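Local coordinates for protein 3-oxo-glucose-6-phosphate:glutamate aminotransferase (Bacillus subtilis subsp. subtilis, PDB 4K2M) that catalyses the reversible pyridoxal phosphate-dependent transfer of an amino group from glutamate to 3-dehydro-glucose 6-phosphate, giving kanosamine 6-phosphate on the way to the antibiotic neotrehalosadiamine, at residues A[223-228]-A[239-244]; A[144-149]-A[192-197]. One frame throughout, in Å; residues are numbered along the deposited sequence.

Contact 1 (A[223-228]-A[239-244]); sequences EDACQG and DITTLS. With O1G (3-deoxy-3-[(E)-({3-hydroxy-2-methyl-5-[(phosphonooxy)methyl]pyridin-4-yl}methylidene)amino]-6-O-phosphono-alpha-D-gluco pyranose), chain C.
At the C-terminal ends of two neighbouring parallel strands of the central sheet of an aspartate aminotransferase fold, 220-224 and 240-244, lies part of the cofactor site. Glu-223 N donates to Ile-240 O, and Glu-223 O takes two bonds from Thr-242. One comes from the backbone N nearly in line with the carbonyl (169°), the other from Thr-242 OG1, 3.0 Å from Glu-223 O and at 129° to the carbonyl; placing OG1 between its own N and carbonyl carbon (chi1 62°) turns the hydroxyl back to that oxygen. On the face of Glu-223 and Thr-241, the two side chains run side by side, and Thr-241 OG1 donates a short 2.5 Å bond to the anti lone pair of Glu-223 OE2, while His-199 holds OE1. Ala-225 N donates to Thr-242 O, and Asp-224 OD1 accepts from Cys-226 N at 2.9 Å in an Asx turn, fixing the carboxylate. Asp-224 OD2 accepts a bond from Thr-156 and lies 2.7 Å from N1' of the external aldimine O1G, the aspartate-pyridine pairing characteristic of fold type I enzymes. Cys-226 CB packs on Ser-244 CB at 3.6 Å. From the type I turn 225-228, the extended Gln-227 side chain sends NE2 to the pyridine 3-hydroxyl oxygen O3 at 2.6 Å, and Ser-244 OG donates to phosphate oxygen OP2, also at 2.6 Å.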
loop_
_atom_site.group_PDB
_atom_site.type_symbol
_atom_site.label_atom_id
_atom_site.label_comp_id
_atom_site.label_asym_id
_atom_site.label_seq_id
_atom_site.Cartn_x
_atom_site.Cartn_y
_atom_site.Cartn_z
ATOM N N GLU A 223 -13.368 -10.102 12.545
ATOM C CA GLU A 223 -14.208 -10.460 11.411
ATOM C C GLU A 223 -13.651 -9.850 10.138
ATOM O O GLU A 223 -13.179 -8.710 10.132
ATOM C CB GLU A 223 -15.652 -10.026 11.635
ATOM C CG GLU A 223 -15.816 -8.535 11.747
ATOM C CD GLU A 223 -17.234 -8.107 12.027
ATOM O OE1 GLU A 223 -18.168 -8.928 11.887
ATOM O OE2 GLU A 223 -17.413 -6.927 12.385
ATOM N N ASP A 224 -13.668 -10.639 9.068
ATOM C CA ASP A 224 -13.228 -10.173 7.763
ATOM C C ASP A 224 -14.494 -9.680 7.098
ATOM O O ASP A 224 -15.283 -10.470 6.574
ATOM C CB ASP A 224 -12.638 -11.340 6.973
ATOM C CG ASP A 224 -12.214 -10.953 5.580
ATOM O OD1 ASP A 224 -12.635 -9.891 5.076
ATOM O OD2 ASP A 224 -11.469 -11.739 4.972
ATOM N N ALA A 225 -14.697 -8.369 7.123
ATOM C CA ALA A 225 -15.868 -7.774 6.501
ATOM C C ALA A 225 -15.409 -7.034 5.256
ATOM O O ALA A 225 -16.022 -6.038 4.842
ATOM C CB ALA A 225 -16.551 -6.818 7.472
ATOM N N CYS A 226 -14.317 -7.506 4.654
ATOM C CA CYS A 226 -13.783 -6.802 3.491
ATOM C C CYS A 226 -14.777 -6.675 2.330
ATOM O O CYS A 226 -14.702 -5.714 1.544
ATOM C CB CYS A 226 -12.450 -7.409 3.045
ATOM S SG CYS A 226 -11.131 -7.076 4.249
ATOM N N GLN A 227 -15.742 -7.597 2.255
ATOM C CA GLN A 227 -16.781 -7.526 1.215
ATOM C C GLN A 227 -18.135 -7.070 1.765
ATOM O O GLN A 227 -19.135 -7.127 1.062
ATOM C CB GLN A 227 -16.970 -8.900 0.564
ATOM C CG GLN A 227 -15.780 -9.333 -0.293
ATOM C CD GLN A 227 -15.978 -10.709 -0.916
ATOM O OE1 GLN A 227 -17.064 -11.286 -0.840
ATOM N NE2 GLN A 227 -14.924 -11.243 -1.526
ATOM N N GLY A 228 -18.164 -6.633 3.020
ATOM C CA GLY A 228 -19.430 -6.427 3.710
ATOM C C GLY A 228 -19.783 -5.012 4.160
ATOM O O GLY A 228 -20.687 -4.848 4.993
ATOM N N ASP A 239 -14.414 -8.129 18.190
ATOM C CA ASP A 239 -13.397 -7.297 18.836
ATOM C C ASP A 239 -12.754 -6.356 17.825
ATOM O O ASP A 239 -12.521 -5.181 18.110
ATOM C CB ASP A 239 -12.333 -8.167 19.477
ATOM C CG ASP A 239 -12.908 -9.068 20.534
ATOM O OD1 ASP A 239 -13.417 -8.514 21.531
ATOM O OD2 ASP A 239 -12.871 -10.309 20.356
ATOM N N ILE A 240 -12.473 -6.896 16.646
ATOM C CA ILE A 240 -11.987 -6.100 15.521
ATOM C C ILE A 240 -12.787 -6.385 14.261
ATOM O O ILE A 240 -13.112 -7.534 13.976
ATOM C CB ILE A 240 -10.500 -6.394 15.242
ATOM C CG1 ILE A 240 -9.641 -5.745 16.327
ATOM C CG2 ILE A 240 -10.079 -5.901 13.828
ATOM C CD1 ILE A 240 -8.183 -5.624 15.973
ATOM N N THR A 241 -13.094 -5.332 13.509
ATOM C CA THR A 241 -13.723 -5.458 12.196
ATOM C C THR A 241 -12.723 -4.995 11.133
ATOM O O THR A 241 -12.088 -3.954 11.290
ATOM C CB THR A 241 -14.971 -4.549 12.128
ATOM O OG1 THR A 241 -15.946 -5.000 13.089
ATOM C CG2 THR A 241 -15.596 -4.553 10.728
ATOM N N THR A 242 -12.580 -5.737 10.040
ATOM C CA THR A 242 -11.690 -5.273 8.979
ATOM C C THR A 242 -12.471 -4.983 7.705
ATOM O O THR A 242 -13.424 -5.687 7.376
ATOM C CB THR A 242 -10.589 -6.284 8.682
ATOM O OG1 THR A 242 -11.190 -7.500 8.217
ATOM C CG2 THR A 242 -9.798 -6.569 9.943
ATOM N N LEU A 243 -12.036 -3.953 6.984
ATOM C CA LEU A 243 -12.657 -3.562 5.732
ATOM C C LEU A 243 -11.603 -3.505 4.646
ATOM O O LEU A 243 -10.427 -3.306 4.938
ATOM C CB LEU A 243 -13.288 -2.173 5.857
ATOM C CG LEU A 243 -14.488 -2.089 6.809
ATOM C CD1 LEU A 243 -14.931 -0.644 6.991
ATOM C CD2 LEU A 243 -15.653 -2.919 6.276
ATOM N N SER A 244 -12.038 -3.671 3.395
ATOM C CA SER A 244 -11.204 -3.389 2.224
ATOM C C SER A 244 -11.849 -2.275 1.436
ATOM O O SER A 244 -13.086 -2.232 1.321
ATOM C CB SER A 244 -11.113 -4.596 1.295
ATOM O OG SER A 244 -10.463 -4.223 0.085
HETATM P P O1G C . -7.524 -6.306 -0.021
HETATM C C3A O1G C . -11.713 -10.323 0.243
HETATM O O3 O1G C . -12.556 -10.491 -0.804
HETATM C C1 O1G C . -10.557 -10.182 -6.015
HETATM N "N1'" O1G C . -11.101 -10.679 2.500
HETATM C C2 O1G C . -10.939 -10.335 -4.541
HETATM O O2 O1G C . -12.375 -10.632 -4.588
HETATM C C9A O1G C . -11.971 -10.884 1.499
HETATM C C2A O1G C . -13.210 -11.712 1.791
HETATM C C3 O1G C . -10.649 -9.083 -3.695
HETATM N "N3'" O1G C . -10.827 -9.531 -2.302
HETATM O O1 O1G C . -11.439 -9.284 -6.705
HETATM C C4 O1G C . -9.248 -8.504 -3.973
HETATM O O4 O1G C . -9.391 -7.157 -3.481
HETATM C C4A O1G C . -10.574 -9.568 0.033
HETATM C C4B O1G C . -10.264 -8.986 -1.290
HETATM C C5 O1G C . -9.076 -8.378 -5.486
HETATM O O5 O1G C . -9.233 -9.645 -6.136
HETATM C C5A O1G C . -9.686 -9.376 1.088
HETATM C C5T O1G C . -8.371 -8.579 1.042
HETATM C C6 O1G C . -7.681 -8.014 -5.912
HETATM C C6A O1G C . -9.976 -9.953 2.314
HETATM O OP1 O1G C . -6.222 -6.684 0.653
HETATM O OP2 O1G C . -7.939 -4.900 0.258
HETATM O OP3 O1G C . -7.546 -6.730 -1.507
HETATM O OP4 O1G C . -8.668 -7.194 0.749
HETATM O O6 O1G C . -7.544 -7.649 -7.232
HETATM P "P'" O1G C . -6.464 -6.541 -7.670
HETATM O OP6 O1G C . -6.889 -5.263 -6.979
HETATM O OP7 O1G C . -5.088 -7.022 -7.269
HETATM O OP8 O1G C . -6.657 -6.495 -9.188
#

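Contact 2 (A[144-149]-A[192-197]); sequences DEVIMP and TKFILP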
loop_
_atom_site.group_PDB
_atom_site.type_symbol
_atom_site.label_atom_id
_atom_site.label_comp_id
_atom_site.label_asym_id
_atom_site.label_seq_id
_atom_site.Cartn_x
_atom_site.Cartn_y
_atom_site.Cartn_z
ATOM N N ASP A 144 -0.379 -19.780 17.249
ATOM C CA ASP A 144 -1.752 -19.598 17.696
ATOM C C ASP A 144 -2.695 -20.014 16.579
ATOM O O ASP A 144 -2.479 -19.662 15.416
ATOM C CB ASP A 144 -2.038 -18.125 17.994
ATOM C CG ASP A 144 -1.496 -17.668 19.331
ATOM O OD1 ASP A 144 -1.024 -18.510 20.124
ATOM O OD2 ASP A 144 -1.563 -16.444 19.591
ATOM N N GLU A 145 -3.748 -20.732 16.937
ATOM C CA GLU A 145 -4.687 -21.218 15.943
ATOM C C GLU A 145 -5.825 -20.222 15.710
ATOM O O GLU A 145 -6.315 -19.558 16.633
ATOM C CB GLU A 145 -5.221 -22.602 16.325
ATOM C CG GLU A 145 -4.199 -23.719 16.074
ATOM C CD GLU A 145 -4.643 -25.079 16.586
ATOM O OE1 GLU A 145 -5.770 -25.204 17.121
ATOM O OE2 GLU A 145 -3.841 -26.030 16.449
ATOM N N VAL A 146 -6.240 -20.127 14.454
ATOM C CA VAL A 146 -7.289 -19.196 14.055
ATOM C C VAL A 146 -8.323 -19.981 13.281
ATOM O O VAL A 146 -8.032 -20.467 12.187
ATOM C CB VAL A 146 -6.713 -18.108 13.113
ATOM C CG1 VAL A 146 -7.838 -17.142 12.657
ATOM C CG2 VAL A 146 -5.589 -17.339 13.800
ATOM N N ILE A 147 -9.516 -20.139 13.851
ATOM C CA ILE A 147 -10.571 -20.891 13.192
ATOM C C ILE A 147 -11.212 -20.024 12.104
ATOM O O ILE A 147 -11.589 -18.872 12.352
ATOM C CB ILE A 147 -11.628 -21.347 14.208
ATOM C CG1 ILE A 147 -11.013 -22.391 15.160
ATOM C CG2 ILE A 147 -12.839 -21.930 13.486
ATOM C CD1 ILE A 147 -11.982 -22.816 16.292
ATOM N N MET A 148 -11.335 -20.566 10.895
ATOM C CA MET A 148 -11.784 -19.759 9.755
ATOM C C MET A 148 -12.336 -20.675 8.676
ATOM O O MET A 148 -12.078 -21.899 8.706
ATOM C CB MET A 148 -10.611 -18.914 9.202
ATOM C CG MET A 148 -9.398 -19.718 8.792
ATOM S SD MET A 148 -8.073 -18.668 8.145
ATOM C CE MET A 148 -8.765 -18.141 6.589
ATOM N N PRO A 149 -13.075 -20.103 7.709
ATOM C CA PRO A 149 -13.527 -20.920 6.573
ATOM C C PRO A 149 -12.440 -21.086 5.515
ATOM O O PRO A 149 -11.464 -20.320 5.470
ATOM C CB PRO A 149 -14.696 -20.108 6.010
ATOM C CG PRO A 149 -14.295 -18.680 6.283
ATOM C CD PRO A 149 -13.597 -18.716 7.631
ATOM N N THR A 192 -6.188 -22.679 20.243
ATOM C CA THR A 192 -7.108 -21.756 19.563
ATOM C C THR A 192 -7.145 -20.427 20.311
ATOM O O THR A 192 -7.365 -20.390 21.519
ATOM C CB THR A 192 -8.548 -22.293 19.512
ATOM O OG1 THR A 192 -8.538 -23.644 19.044
ATOM C CG2 THR A 192 -9.425 -21.410 18.568
ATOM N N LYS A 193 -6.938 -19.330 19.595
ATOM C CA LYS A 193 -6.995 -18.015 20.212
ATOM C C LYS A 193 -8.001 -17.119 19.506
ATOM O O LYS A 193 -8.517 -16.177 20.106
ATOM C CB LYS A 193 -5.601 -17.369 20.221
ATOM C CG LYS A 193 -4.578 -18.080 21.116
ATOM C CD LYS A 193 -5.106 -18.219 22.541
ATOM C CE LYS A 193 -4.079 -18.861 23.478
ATOM N NZ LYS A 193 -3.556 -20.137 22.928
ATOM N N PHE A 194 -8.300 -17.429 18.242
ATOM C CA PHE A 194 -9.136 -16.547 17.414
ATOM C C PHE A 194 -10.192 -17.281 16.612
ATOM O O PHE A 194 -9.976 -18.415 16.193
ATOM C CB PHE A 194 -8.260 -15.817 16.389
ATOM C CG PHE A 194 -7.204 -14.961 17.009
ATOM C CD1 PHE A 194 -7.488 -13.655 17.369
ATOM C CD2 PHE A 194 -5.933 -15.460 17.234
ATOM C CE1 PHE A 194 -6.512 -12.860 17.955
ATOM C CE2 PHE A 194 -4.952 -14.668 17.815
ATOM C CZ PHE A 194 -5.242 -13.368 18.173
ATOM N N ILE A 195 -11.315 -16.610 16.373
ATOM C CA ILE A 195 -12.244 -17.005 15.322
ATOM C C ILE A 195 -12.253 -15.877 14.295
ATOM O O ILE A 195 -12.380 -14.708 14.665
ATOM C CB ILE A 195 -13.675 -17.169 15.837
ATOM C CG1 ILE A 195 -13.714 -18.108 17.047
ATOM C CG2 ILE A 195 -14.543 -17.743 14.746
ATOM C CD1 ILE A 195 -15.140 -18.304 17.609
ATOM N N LEU A 196 -12.137 -16.229 13.014
ATOM C CA LEU A 196 -12.072 -15.234 11.924
ATOM C C LEU A 196 -13.177 -15.546 10.924
ATOM O O LEU A 196 -12.938 -16.161 9.885
ATOM C CB LEU A 196 -10.692 -15.303 11.250
ATOM C CG LEU A 196 -10.113 -14.095 10.510
ATOM C CD1 LEU A 196 -8.802 -14.479 9.824
ATOM C CD2 LEU A 196 -11.079 -13.502 9.517
ATOM N N PRO A 197 -14.404 -15.128 11.233
ATOM C CA PRO A 197 -15.505 -15.305 10.284
ATOM C C PRO A 197 -15.338 -14.364 9.105
ATOM O O PRO A 197 -14.809 -13.255 9.253
ATOM C CB PRO A 197 -16.748 -14.897 11.095
ATOM C CG PRO A 197 -16.226 -13.981 12.168
ATOM C CD PRO A 197 -14.828 -14.445 12.476
HETATM O O HOH W 1 -2.021 -20.921 21.231
HETATM O O HOH W 2 -8.380 -24.424 16.682
#
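Val-146 meets both Phe-194 and Leu-196 in the closely packed half of this parallel strand pair, where 145-148 and 192-195 run 33° apart. With CG1 anti to its backbone N (chi1 178°), Val-146 spreads its two methyls: CG1 lies 3.7 Å from Leu-196 CB, and CG2 lies 3.9 Å from Phe-194 CD2, obliquely to the ring. Helix 154-163 covers Val-146 and Leu-196. On the face of Ile-147 and Ile-195, Ile-147 CD1 reaches Thr-192 CG2 at 3.7 Å, and helix 207-217 packs on Ile-195. The backbone ladder here is regular: Ile-147 N donates to Phe-194 O, and Leu-196 N meets Ile-147 O nearly head-on at 2.8 Å. Toward the start of the strands the register slips by one in a beta bulge, so Glu-145 O receives a straight bond from Lys-193 N (179°) and a weak one from Phe-194 N. This end is the more open one, with Asp-144, Glu-145 and Lys-193 partly exposed. Glu-145 OE1 lies 3.7 Å from Thr-192 OG1, and one water links the two; Thr-189 bonds both, OE1 through its OG1 and Thr-192 OG1 through its N. Asp-144 rests its carboxylate on Lys-193 CG, while Lys-193 NZ stands 4.1 Å from Asp-144 OD1, beyond a salt bridge; Asn-141 N holds OD2. Here the parallel pair, with helices on both faces, is part of the alpha/beta large domain of a fold type I aminotransferase.

After strand 120-124 and helix 127-137 the chain enters strand 145-148, runs through helix 154-163 and edge strand 166-169, and returns with strand 192-195, where contact 2 closes a loop of 42 residues. Helix 207-217 then leads to strand 220-224, and, with only ten residues between its segments, contact 1 brings in strand 240-244. The contacts follow in series, neither nesting nor crossing, yet they share one sheet because strands 192-195 and 220-224 are neighbours. Asp-224 N probably bonds Pro-197 O, and Asp-224 CB packs on Leu-196 CD2. Contact 2 thus borders the strand bearing the pyridine-pairing aspartate, joining the 166-169 side of the sheet to the strands that carry the cofactor site.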